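Local coordinates for protein cellulase (Bacillus sp. BG-CS10, PDB 5E09) that probably hydrolyses internal beta-1,4-glucosidic bonds of cellulose, using a family 5 catalytic barrel joined to an X2 module and a family 46 carbohydrate-binding module, at residues 346-352 / 427-433; 368-374 / 415-421; 432-438 / 450-456; 272-277 / 289-293. All coordinates share one frame; numbering follows the deposited sequence.

Interaction 1: residues 346-352 / 427-433; sequences NLIHVRD and FQLQNVD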
# COMPACT_ATOMS: atom_id res chain seq x y z
N ASN A 346 -18.03 1.03 7.40
CA ASN A 346 -18.68 1.43 6.16
C ASN A 346 -19.85 0.50 5.87
O ASN A 346 -20.43 0.52 4.79
CB ASN A 346 -17.69 1.44 4.99
CG ASN A 346 -17.37 0.04 4.49
OD1 ASN A 346 -17.12 -0.87 5.28
ND2 ASN A 346 -17.37 -0.13 3.18
N LEU A 347 -20.18 -0.33 6.86
CA LEU A 347 -21.25 -1.31 6.73
C LEU A 347 -22.36 -1.05 7.74
O LEU A 347 -22.11 -0.66 8.88
CB LEU A 347 -20.70 -2.73 6.93
CG LEU A 347 -19.52 -3.17 6.07
CD1 LEU A 347 -19.14 -4.61 6.41
CD2 LEU A 347 -19.82 -3.03 4.58
N ILE A 348 -23.60 -1.29 7.30
CA ILE A 348 -24.76 -1.32 8.17
C ILE A 348 -25.44 -2.67 8.04
O ILE A 348 -25.98 -3.00 6.99
CB ILE A 348 -25.77 -0.22 7.82
CG1 ILE A 348 -25.14 1.16 7.97
CG2 ILE A 348 -27.02 -0.35 8.69
CD1 ILE A 348 -26.03 2.27 7.45
N HIS A 349 -25.40 -3.47 9.11
CA HIS A 349 -25.99 -4.80 9.06
C HIS A 349 -27.40 -4.84 9.62
O HIS A 349 -27.69 -4.31 10.69
CB HIS A 349 -25.12 -5.79 9.83
CG HIS A 349 -23.72 -5.91 9.30
ND1 HIS A 349 -22.69 -5.13 9.77
CD2 HIS A 349 -23.21 -6.71 8.34
CE1 HIS A 349 -21.58 -5.45 9.12
NE2 HIS A 349 -21.87 -6.40 8.25
N VAL A 350 -28.29 -5.48 8.87
CA VAL A 350 -29.64 -5.74 9.32
C VAL A 350 -29.93 -7.23 9.17
O VAL A 350 -29.79 -7.80 8.09
CB VAL A 350 -30.66 -4.92 8.52
CG1 VAL A 350 -32.08 -5.39 8.80
CG2 VAL A 350 -30.51 -3.43 8.84
N ARG A 351 -30.31 -7.87 10.27
CA ARG A 351 -30.62 -9.29 10.24
C ARG A 351 -31.94 -9.55 9.51
O ARG A 351 -32.97 -9.01 9.88
CB ARG A 351 -30.68 -9.85 11.66
CG ARG A 351 -29.32 -10.20 12.22
CD ARG A 351 -28.75 -11.43 11.54
NE ARG A 351 -29.38 -12.65 12.02
CZ ARG A 351 -28.76 -13.59 12.72
NH1 ARG A 351 -27.46 -13.46 12.99
NH2 ARG A 351 -29.42 -14.66 13.13
N ASP A 352 -31.89 -10.36 8.46
CA ASP A 352 -33.10 -10.70 7.71
C ASP A 352 -34.00 -11.57 8.58
O ASP A 352 -33.52 -12.49 9.25
CB ASP A 352 -32.74 -11.41 6.40
CG ASP A 352 -33.96 -11.68 5.53
OD1 ASP A 352 -34.56 -10.71 5.03
OD2 ASP A 352 -34.30 -12.87 5.34
N PHE A 427 -22.02 4.14 3.21
CA PHE A 427 -22.48 2.98 3.96
C PHE A 427 -23.09 1.94 3.03
O PHE A 427 -23.99 2.24 2.24
CB PHE A 427 -23.51 3.38 5.01
CG PHE A 427 -22.97 4.29 6.07
CD1 PHE A 427 -22.10 3.81 7.03
CD2 PHE A 427 -23.34 5.62 6.11
CE1 PHE A 427 -21.60 4.64 8.02
CE2 PHE A 427 -22.85 6.46 7.09
CZ PHE A 427 -21.98 5.97 8.05
N GLN A 428 -22.60 0.71 3.13
CA GLN A 428 -23.23 -0.43 2.47
C GLN A 428 -24.28 -1.01 3.40
O GLN A 428 -23.97 -1.45 4.51
CB GLN A 428 -22.19 -1.49 2.09
CG GLN A 428 -20.91 -0.93 1.46
CD GLN A 428 -21.11 -0.44 0.04
OE1 GLN A 428 -21.67 -1.15 -0.80
NE2 GLN A 428 -20.65 0.77 -0.24
N LEU A 429 -25.54 -1.00 2.97
CA LEU A 429 -26.63 -1.55 3.78
C LEU A 429 -26.75 -3.05 3.52
O LEU A 429 -27.33 -3.48 2.52
CB LEU A 429 -27.94 -0.83 3.47
CG LEU A 429 -29.22 -1.26 4.20
CD1 LEU A 429 -29.00 -1.34 5.70
CD2 LEU A 429 -30.34 -0.29 3.88
N GLN A 430 -26.18 -3.85 4.43
CA GLN A 430 -26.12 -5.30 4.25
C GLN A 430 -27.28 -6.03 4.93
O GLN A 430 -27.42 -5.97 6.15
CB GLN A 430 -24.80 -5.85 4.82
CG GLN A 430 -23.53 -5.25 4.22
CD GLN A 430 -23.39 -5.52 2.73
OE1 GLN A 430 -23.42 -4.60 1.92
NE2 GLN A 430 -23.24 -6.78 2.37
N ASN A 431 -28.10 -6.72 4.14
CA ASN A 431 -29.07 -7.66 4.68
C ASN A 431 -28.39 -9.00 4.92
O ASN A 431 -28.02 -9.68 3.97
CB ASN A 431 -30.27 -7.83 3.73
CG ASN A 431 -31.50 -8.41 4.43
OD1 ASN A 431 -31.58 -8.45 5.66
ND2 ASN A 431 -32.47 -8.87 3.64
N VAL A 432 -28.19 -9.37 6.17
CA VAL A 432 -27.48 -10.61 6.44
C VAL A 432 -28.32 -11.66 7.13
O VAL A 432 -29.35 -11.37 7.74
CB VAL A 432 -26.22 -10.36 7.31
CG1 VAL A 432 -25.28 -9.39 6.61
CG2 VAL A 432 -26.62 -9.84 8.68
N ASP A 433 -27.87 -12.90 6.99
CA ASP A 433 -28.29 -13.99 7.83
C ASP A 433 -27.03 -14.58 8.45
O ASP A 433 -25.91 -14.26 8.03
CB ASP A 433 -29.06 -15.04 7.03
CG ASP A 433 -30.27 -15.55 7.76
OD1 ASP A 433 -30.16 -15.86 8.97
OD2 ASP A 433 -31.35 -15.64 7.13
O HOH W 1 -18.45 1.83 1.30
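Leu-347 to Arg-351 run parallel to Phe-427 to Val-432, axes 4.6 Å apart and inclined by 18°, forming the edge pair of a mixed sheet in the X2 module, a member of the clan of immunoglobulin-like E-set domains. Six N-H...O=C bonds lace the backbones, from Asn-346 O to Asp-352 N. On the face bearing Ile-348, CD1 of that residue lies 3.7 Å from CB of Phe-427, while its CG2 meets CD1 of Leu-429. With CG anti to the backbone N (chi1 179°) and chi2 near 50°, Leu-429 turns CD1 toward Ile-348. The other face bears His-349, Gln-428, Gln-430 and Val-432; there the edge of the His-349 ring, at CD2, meets CG1 of Val-432 at 3.8 Å. At the start of the pair one water accepts from both Asn-346 ND2 and Gln-428 NE2. Arg-351 instead sends NH1 to a salt bridge with Glu-520. Asn-431 ND2 gives bonds to Asp-352 OD1 and Glu-408 O, and Gly-407 N also holds that OD1. A leucine in place of Asn-431 would probably cost Asp-352 one of its donors and leave Glu-408 O without its side-chain mate. Asn-431 ND2 approaches Asp-352 OD1 from above the carboxylate plane, at 3.1 Å.

Interaction 2: residues 368-374 / 415-421; sequences NELTGLQ and ITAQFNS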
# COMPACT_ATOMS: atom_id res chain seq x y z
N ASN A 368 -15.23 18.10 10.49
CA ASN A 368 -16.23 18.39 9.47
C ASN A 368 -17.63 18.34 10.04
O ASN A 368 -17.82 18.04 11.22
CB ASN A 368 -16.11 17.42 8.30
CG ASN A 368 -14.81 17.57 7.54
OD1 ASN A 368 -14.29 18.68 7.41
ND2 ASN A 368 -14.27 16.46 7.04
N GLU A 369 -18.62 18.64 9.20
CA GLU A 369 -20.02 18.61 9.61
C GLU A 369 -20.85 17.82 8.60
O GLU A 369 -20.66 17.96 7.40
CB GLU A 369 -20.57 20.04 9.73
CG GLU A 369 -19.78 20.96 10.65
CD GLU A 369 -19.96 20.63 12.12
OE1 GLU A 369 -20.81 19.77 12.46
OE2 GLU A 369 -19.24 21.23 12.95
N LEU A 370 -21.76 16.99 9.11
CA LEU A 370 -22.71 16.29 8.25
C LEU A 370 -23.70 17.30 7.68
O LEU A 370 -24.20 18.16 8.42
CB LEU A 370 -23.45 15.21 9.03
CG LEU A 370 -24.45 14.37 8.24
CD1 LEU A 370 -23.74 13.38 7.33
CD2 LEU A 370 -25.42 13.66 9.17
N THR A 371 -23.97 17.21 6.38
CA THR A 371 -24.93 18.13 5.75
C THR A 371 -26.12 17.41 5.11
O THR A 371 -27.12 18.05 4.79
CB THR A 371 -24.25 19.00 4.69
OG1 THR A 371 -23.69 18.17 3.67
CG2 THR A 371 -23.16 19.85 5.32
N GLY A 372 -26.01 16.10 4.90
CA GLY A 372 -27.11 15.33 4.36
C GLY A 372 -26.81 13.86 4.11
O GLY A 372 -25.66 13.43 4.20
N LEU A 373 -27.85 13.09 3.80
CA LEU A 373 -27.72 11.72 3.33
C LEU A 373 -28.40 11.59 1.97
O LEU A 373 -29.37 12.30 1.69
CB LEU A 373 -28.34 10.71 4.30
CG LEU A 373 -27.79 10.62 5.72
CD1 LEU A 373 -28.42 9.43 6.45
CD2 LEU A 373 -26.27 10.51 5.71
N GLN A 374 -27.90 10.68 1.14
CA GLN A 374 -28.50 10.43 -0.16
C GLN A 374 -28.54 8.94 -0.49
O GLN A 374 -27.69 8.18 -0.05
CB GLN A 374 -27.74 11.17 -1.26
CG GLN A 374 -27.86 12.68 -1.20
CD GLN A 374 -27.69 13.34 -2.56
OE1 GLN A 374 -27.08 12.76 -3.47
NE2 GLN A 374 -28.23 14.54 -2.71
N ILE A 415 -26.07 4.08 1.31
CA ILE A 415 -26.41 5.36 1.90
C ILE A 415 -25.19 6.26 1.94
O ILE A 415 -24.21 5.95 2.61
CB ILE A 415 -26.98 5.21 3.32
CG1 ILE A 415 -28.14 4.21 3.33
CG2 ILE A 415 -27.40 6.56 3.88
CD1 ILE A 415 -28.64 3.86 4.72
N THR A 416 -25.26 7.36 1.21
CA THR A 416 -24.14 8.29 1.07
C THR A 416 -24.24 9.46 2.05
O THR A 416 -25.16 10.27 1.98
CB THR A 416 -24.08 8.85 -0.37
OG1 THR A 416 -24.02 7.77 -1.31
CG2 THR A 416 -22.87 9.76 -0.54
N ALA A 417 -23.28 9.54 2.97
CA ALA A 417 -23.19 10.66 3.90
C ALA A 417 -22.36 11.77 3.29
O ALA A 417 -21.25 11.55 2.80
CB ALA A 417 -22.60 10.22 5.23
N GLN A 418 -22.94 12.97 3.32
CA GLN A 418 -22.34 14.16 2.74
C GLN A 418 -21.93 15.13 3.83
O GLN A 418 -22.60 15.25 4.85
CB GLN A 418 -23.31 14.84 1.78
CG GLN A 418 -23.93 13.90 0.77
CD GLN A 418 -25.06 14.54 -0.02
OE1 GLN A 418 -26.00 15.09 0.56
NE2 GLN A 418 -24.96 14.49 -1.34
N PHE A 419 -20.82 15.82 3.61
CA PHE A 419 -20.23 16.66 4.64
C PHE A 419 -19.87 18.02 4.06
O PHE A 419 -19.73 18.17 2.85
CB PHE A 419 -19.00 15.98 5.25
CG PHE A 419 -19.30 14.66 5.90
CD1 PHE A 419 -19.25 13.49 5.16
CD2 PHE A 419 -19.68 14.59 7.23
CE1 PHE A 419 -19.55 12.27 5.76
CE2 PHE A 419 -19.99 13.38 7.82
CZ PHE A 419 -19.92 12.22 7.09
N ASN A 420 -19.72 19.02 4.94
CA ASN A 420 -19.41 20.36 4.48
C ASN A 420 -18.04 20.41 3.80
O ASN A 420 -17.79 21.26 2.95
CB ASN A 420 -19.47 21.37 5.64
CG ASN A 420 -18.57 21.00 6.80
OD1 ASN A 420 -18.11 19.87 6.91
ND2 ASN A 420 -18.33 21.97 7.69
N SER A 421 -17.18 19.47 4.18
CA SER A 421 -15.88 19.33 3.54
C SER A 421 -15.45 17.87 3.51
O SER A 421 -15.84 17.08 4.37
CB SER A 421 -14.83 20.18 4.26
OG SER A 421 -13.68 20.36 3.45
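The carbonyl oxygen of Gln-418 takes two donors from Thr-371: the backbone N, in a nearly straight bond of 2.8 Å, and, weakly, OG1. Two residues, Thr-371 and Gly-372, stand opposite the single Gln-418: a classic bulge that shifts the antiparallel register by one residue. Gly-372 answers with its own O, which accepts from Gln-418 N. Beyond the strand ends, Asn-420 closes the pair. Its CG sits between backbone N and carbonyl carbon (chi1 56°), which folds OD1 across to Glu-369 N at 2.6 Å, the donor standing above the amide carbonyl plane, while Asn-420 N returns a bond to Glu-369 O. Leu-370, with CG anti to the backbone N (chi1 -178°), lays CD1 over a face of the Phe-419 ring, 4.2 Å from its centroid, whereas Glu-369 O lies at the ring's edge. Farther along, Leu-373 CD2 packs on Ala-417 CB at 3.7 Å. On the sheet face bearing Thr-416, the amides of Gln-374 and Gln-418 pass close, planes 38° apart, without a hydrogen bond; Gln-374 NE2 is held by Ser-379. The pair lies within the mixed sheet of the X2 module: strand 425-432 flanks 410-419, strand 378-379 flanks 370-375, and Leu-373 packs against Leu-393 and Met-395 of strand 392-395 in the second sheet.

Interaction 3: residues 432-438 / 450-456; sequences VDEPTLE and PAHFNGD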
# COMPACT_ATOMS: atom_id res chain seq x y z
N VAL A 432 -28.19 -9.37 6.17
CA VAL A 432 -27.48 -10.61 6.44
C VAL A 432 -28.32 -11.66 7.13
O VAL A 432 -29.35 -11.37 7.74
CB VAL A 432 -26.22 -10.36 7.31
CG1 VAL A 432 -25.28 -9.39 6.61
CG2 VAL A 432 -26.62 -9.84 8.68
N ASP A 433 -27.87 -12.90 6.99
CA ASP A 433 -28.29 -13.99 7.83
C ASP A 433 -27.03 -14.58 8.45
O ASP A 433 -25.91 -14.26 8.03
CB ASP A 433 -29.06 -15.04 7.03
CG ASP A 433 -30.27 -15.55 7.76
OD1 ASP A 433 -30.16 -15.86 8.97
OD2 ASP A 433 -31.35 -15.64 7.13
N GLU A 434 -27.20 -15.43 9.45
CA GLU A 434 -26.06 -16.10 10.05
C GLU A 434 -25.36 -16.99 9.03
O GLU A 434 -25.99 -17.90 8.48
CB GLU A 434 -26.49 -16.92 11.26
CG GLU A 434 -25.38 -17.73 11.89
CD GLU A 434 -25.92 -18.89 12.71
OE1 GLU A 434 -26.73 -19.68 12.18
OE2 GLU A 434 -25.53 -19.00 13.90
N PRO A 435 -24.06 -16.73 8.78
CA PRO A 435 -23.30 -17.52 7.79
C PRO A 435 -23.20 -19.00 8.18
O PRO A 435 -23.18 -19.34 9.36
CB PRO A 435 -21.92 -16.84 7.77
CG PRO A 435 -21.82 -16.11 9.06
CD PRO A 435 -23.23 -15.71 9.43
N THR A 436 -23.11 -19.87 7.18
CA THR A 436 -23.17 -21.31 7.37
C THR A 436 -22.09 -22.04 6.58
O THR A 436 -21.83 -21.71 5.41
CB THR A 436 -24.57 -21.85 6.96
OG1 THR A 436 -25.58 -21.25 7.78
CG2 THR A 436 -24.66 -23.37 7.11
N LEU A 437 -21.45 -23.02 7.21
CA LEU A 437 -20.46 -23.84 6.53
C LEU A 437 -20.92 -25.29 6.43
O LEU A 437 -21.81 -25.71 7.16
CB LEU A 437 -19.12 -23.77 7.26
CG LEU A 437 -18.60 -22.35 7.48
CD1 LEU A 437 -17.39 -22.38 8.39
CD2 LEU A 437 -18.27 -21.71 6.14
N GLU A 438 -20.31 -26.05 5.53
CA GLU A 438 -20.68 -27.44 5.31
C GLU A 438 -19.52 -28.41 5.51
O GLU A 438 -18.35 -28.03 5.43
CB GLU A 438 -21.25 -27.61 3.90
CG GLU A 438 -22.52 -26.81 3.65
CD GLU A 438 -23.07 -27.02 2.26
OE1 GLU A 438 -22.50 -27.84 1.51
OE2 GLU A 438 -24.07 -26.35 1.91
N PRO A 450 -17.26 -25.48 1.63
CA PRO A 450 -18.46 -24.87 1.05
C PRO A 450 -19.08 -23.89 2.05
O PRO A 450 -19.24 -24.22 3.22
CB PRO A 450 -19.38 -26.07 0.79
CG PRO A 450 -18.45 -27.23 0.65
CD PRO A 450 -17.31 -26.95 1.60
N ALA A 451 -19.40 -22.69 1.59
CA ALA A 451 -19.81 -21.63 2.49
C ALA A 451 -21.08 -20.93 2.03
O ALA A 451 -21.22 -20.59 0.86
CB ALA A 451 -18.69 -20.61 2.63
N HIS A 452 -21.99 -20.74 2.97
CA HIS A 452 -23.15 -19.89 2.74
C HIS A 452 -22.89 -18.58 3.48
O HIS A 452 -23.14 -18.48 4.68
CB HIS A 452 -24.44 -20.56 3.22
CG HIS A 452 -24.74 -21.84 2.52
ND1 HIS A 452 -25.22 -21.90 1.23
CD2 HIS A 452 -24.65 -23.13 2.94
CE1 HIS A 452 -25.40 -23.16 0.88
NE2 HIS A 452 -25.06 -23.93 1.90
N PHE A 453 -22.37 -17.60 2.76
CA PHE A 453 -21.95 -16.34 3.36
C PHE A 453 -23.14 -15.51 3.83
O PHE A 453 -23.04 -14.74 4.79
CB PHE A 453 -21.09 -15.54 2.38
CG PHE A 453 -19.74 -16.16 2.11
CD1 PHE A 453 -18.74 -16.13 3.07
CD2 PHE A 453 -19.48 -16.77 0.89
CE1 PHE A 453 -17.51 -16.70 2.82
CE2 PHE A 453 -18.24 -17.34 0.64
CZ PHE A 453 -17.26 -17.31 1.60
N ASN A 454 -24.27 -15.68 3.14
CA ASN A 454 -25.52 -15.03 3.53
C ASN A 454 -25.39 -13.52 3.75
O ASN A 454 -25.86 -12.99 4.75
CB ASN A 454 -26.06 -15.68 4.81
CG ASN A 454 -26.48 -17.12 4.58
OD1 ASN A 454 -26.81 -17.50 3.46
ND2 ASN A 454 -26.47 -17.93 5.64
N GLY A 455 -24.74 -12.84 2.81
CA GLY A 455 -24.59 -11.39 2.88
C GLY A 455 -23.52 -10.91 3.84
O GLY A 455 -23.33 -9.71 4.01
N ASP A 456 -22.81 -11.83 4.47
CA ASP A 456 -21.78 -11.46 5.44
C ASP A 456 -20.39 -11.57 4.80
O ASP A 456 -20.25 -12.11 3.71
CB ASP A 456 -21.89 -12.34 6.68
CG ASP A 456 -21.48 -11.62 7.94
OD1 ASP A 456 -20.77 -10.60 7.84
OD2 ASP A 456 -21.87 -12.08 9.03
O HOH W 2 -27.58 -20.81 5.25
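Thr-436 and His-452 form the hydrogen-bonded pair of a beta hairpin in the family 46 carbohydrate-binding module, with His-452 N giving Thr-436 O a 2.6 Å bond and Thr-436 N returning one to His-452 O. Glu-438 N to Pro-450 O continues the ladder. In the other direction, beyond the regular strands, Asp-433 N reaches Asn-454 O. There the chain reverses through a type I' turn from Phe-453 to Asp-456, with Asn-454 and Gly-455 both at positive phi and Asp-456 N bonded to Phe-453 O.

Two side chains add polar clasps. His-452 NE2 donates to Glu-438 OE2 at 2.6 Å, on the anti side of the carboxylate, whose plane is turned 49° from the ring. Glu-438 reaches this partner because its chain is extended beyond CG (chi2 -179°), and OE1 then rests against Pro-450 CB. Asn-454 ND2 donates at 2.9 Å to Glu-434 O, which lies in its amide plane, and also gives a bond to a water that touches Thr-436 OG1 weakly.

Apolar contacts are fewer. Leu-437 CD2 meets Ala-451 CB at 3.7 Å, and that same CB sits over one face of the Phe-453 ring. Separately, a methyl closely approaches a carbonyl where Val-432 CG1 lies 3.3 Å from Gly-455 O.

In the antiparallel sheet, strand 494-497 lies beside 447-452, and strand 532-536 beside 436-443. Leu-437 packs on Phe-514, Val-522 and Tyr-524 from strands 509-516 and 521-529, and Asp-456 OD2 is held by Ser-518.

Interaction 4: residues 272-277 / 289-293; sequences FGLLGF and KLKFF
Leu-274 lays its CD2 over a face of the Phe-292 ring, 3.6 Å from the centroid and only 16° off the ring normal, in a CH-pi contact. Phe-292 carries CG anti to the backbone N (chi1 172°), swinging its ring off the helix toward the loop, and the leucine and the ring run antiparallel alongside each other. The other methyl of the leucine, CD1, meets CE2 of Phe-293 at 3.9 Å, so one branched side chain bridges two successive helix phenylalanines. These two also touch, CD2 of Phe-292 lying over a face of Phe-293. With the Phe-292 ring cut back to alanine, Leu-274 CD2 would probably lose its aromatic surface, and a gap would probably open over the Phe-293 face that Phe-292 CD2 covers.

The edge of Phe-293 points at the edge of Phe-272, with CE1 of the former 3.7 Å from CE2 of the latter. Phe-272 reaches it from a crowded position, with CG between backbone N and carbonyl carbon (chi1 74°). Phe-277 closes the cluster: Leu-274 CB covers the centre of one face of its ring, Phe-277 CE2 meets Phe-293 CZ, and Phe-277 CZ lies 4.0 Å from Lys-289 CE, whose NZ bonds to Gln-286.

This buried cluster fills a beta-alpha unit of the TIM barrel, between the end of strand 267-272 and helix 286-302. Helix 243-261 packs against Phe-292, helix 326-337 against Phe-293, and helix 229-232 against Leu-274.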
# COMPACT_ATOMS: atom_id res chain seq x y z
N PHE A 272 4.26 4.41 -0.70
CA PHE A 272 3.39 4.02 0.39
C PHE A 272 2.22 3.21 -0.15
O PHE A 272 1.96 3.19 -1.35
CB PHE A 272 2.90 5.25 1.18
CG PHE A 272 1.88 6.08 0.48
CD1 PHE A 272 2.26 7.05 -0.44
CD2 PHE A 272 0.53 5.92 0.75
CE1 PHE A 272 1.31 7.83 -1.08
CE2 PHE A 272 -0.42 6.69 0.11
CZ PHE A 272 -0.03 7.65 -0.81
N GLY A 273 1.55 2.51 0.76
CA GLY A 273 0.45 1.63 0.43
C GLY A 273 0.22 0.76 1.64
O GLY A 273 0.60 1.12 2.75
N LEU A 274 -0.41 -0.39 1.44
CA LEU A 274 -0.49 -1.39 2.50
C LEU A 274 0.13 -2.67 1.98
O LEU A 274 -0.13 -3.08 0.85
CB LEU A 274 -1.94 -1.61 2.94
CG LEU A 274 -2.57 -0.47 3.76
CD1 LEU A 274 -4.07 -0.67 3.87
CD2 LEU A 274 -1.93 -0.40 5.14
N LEU A 275 0.98 -3.29 2.80
CA LEU A 275 1.73 -4.48 2.40
C LEU A 275 0.82 -5.57 1.84
O LEU A 275 1.13 -6.18 0.81
CB LEU A 275 2.52 -5.02 3.60
CG LEU A 275 3.86 -5.67 3.28
CD1 LEU A 275 4.79 -4.63 2.69
CD2 LEU A 275 4.46 -6.30 4.52
N GLY A 276 -0.30 -5.80 2.52
CA GLY A 276 -1.27 -6.80 2.10
C GLY A 276 -1.73 -6.69 0.66
O GLY A 276 -2.16 -7.68 0.07
N PHE A 277 -1.64 -5.49 0.09
CA PHE A 277 -2.03 -5.28 -1.30
C PHE A 277 -1.22 -6.15 -2.27
O PHE A 277 -1.67 -6.41 -3.39
CB PHE A 277 -1.86 -3.80 -1.70
CG PHE A 277 -2.91 -2.89 -1.13
CD1 PHE A 277 -3.97 -3.40 -0.39
CD2 PHE A 277 -2.84 -1.52 -1.33
CE1 PHE A 277 -4.94 -2.56 0.14
CE2 PHE A 277 -3.81 -0.68 -0.81
CZ PHE A 277 -4.86 -1.20 -0.07
N LYS A 289 -9.52 0.37 5.31
CA LYS A 289 -8.54 0.83 4.33
C LYS A 289 -8.63 2.35 4.13
O LYS A 289 -7.63 3.08 4.25
CB LYS A 289 -8.73 0.10 3.00
CG LYS A 289 -7.89 0.64 1.85
CD LYS A 289 -8.52 0.34 0.50
CE LYS A 289 -8.82 -1.14 0.34
NZ LYS A 289 -9.56 -1.41 -0.91
N LEU A 290 -9.85 2.81 3.83
CA LEU A 290 -10.11 4.24 3.65
C LEU A 290 -9.67 5.06 4.87
O LEU A 290 -8.99 6.08 4.74
CB LEU A 290 -11.59 4.49 3.37
CG LEU A 290 -12.17 3.85 2.11
CD1 LEU A 290 -13.67 4.07 2.04
CD2 LEU A 290 -11.49 4.39 0.87
N LYS A 291 -10.05 4.60 6.06
CA LYS A 291 -9.67 5.31 7.28
C LYS A 291 -8.14 5.38 7.44
O LYS A 291 -7.58 6.42 7.84
CB LYS A 291 -10.32 4.67 8.50
CG LYS A 291 -11.81 4.98 8.62
CD LYS A 291 -12.42 4.46 9.93
CE LYS A 291 -12.59 2.96 9.91
NZ LYS A 291 -13.34 2.47 11.10
N PHE A 292 -7.46 4.29 7.10
CA PHE A 292 -6.00 4.26 7.16
C PHE A 292 -5.41 5.35 6.27
O PHE A 292 -4.62 6.18 6.73
CB PHE A 292 -5.44 2.90 6.75
CG PHE A 292 -3.94 2.88 6.60
CD1 PHE A 292 -3.13 2.66 7.71
CD2 PHE A 292 -3.35 3.10 5.37
CE1 PHE A 292 -1.74 2.66 7.58
CE2 PHE A 292 -1.97 3.10 5.24
CZ PHE A 292 -1.16 2.88 6.35
N PHE A 293 -5.79 5.34 4.99
CA PHE A 293 -5.19 6.31 4.07
C PHE A 293 -5.55 7.76 4.40
O PHE A 293 -4.72 8.66 4.25
CB PHE A 293 -5.57 5.97 2.63
CG PHE A 293 -4.78 4.82 2.06
CD1 PHE A 293 -3.52 5.04 1.52
CD2 PHE A 293 -5.27 3.52 2.10
CE1 PHE A 293 -2.77 3.99 1.00
CE2 PHE A 293 -4.52 2.46 1.59
CZ PHE A 293 -3.27 2.70 1.04

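In the fold
From the N terminus, interaction 4 comes first, closing the short loop between the seventh barrel strand and helix 286-302 inside the catalytic domain. The chain then enters the X2 module, where residues 346-352 pair only later, with 427-433, in interaction 1. Interaction 2 forms and closes entirely within that span, and the two meet where strands 410-419 and 425-432 lie side by side in one sheet. Interaction 3 follows in series; it shares Val-432 and Asp-433 with interaction 1 and so carries the chain directly from the X2 sheet into the hairpin of the C-terminal module. No contacts cross. Interaction 4 touches none of the others, with interaction 1 about 6 Å away between nearest atoms.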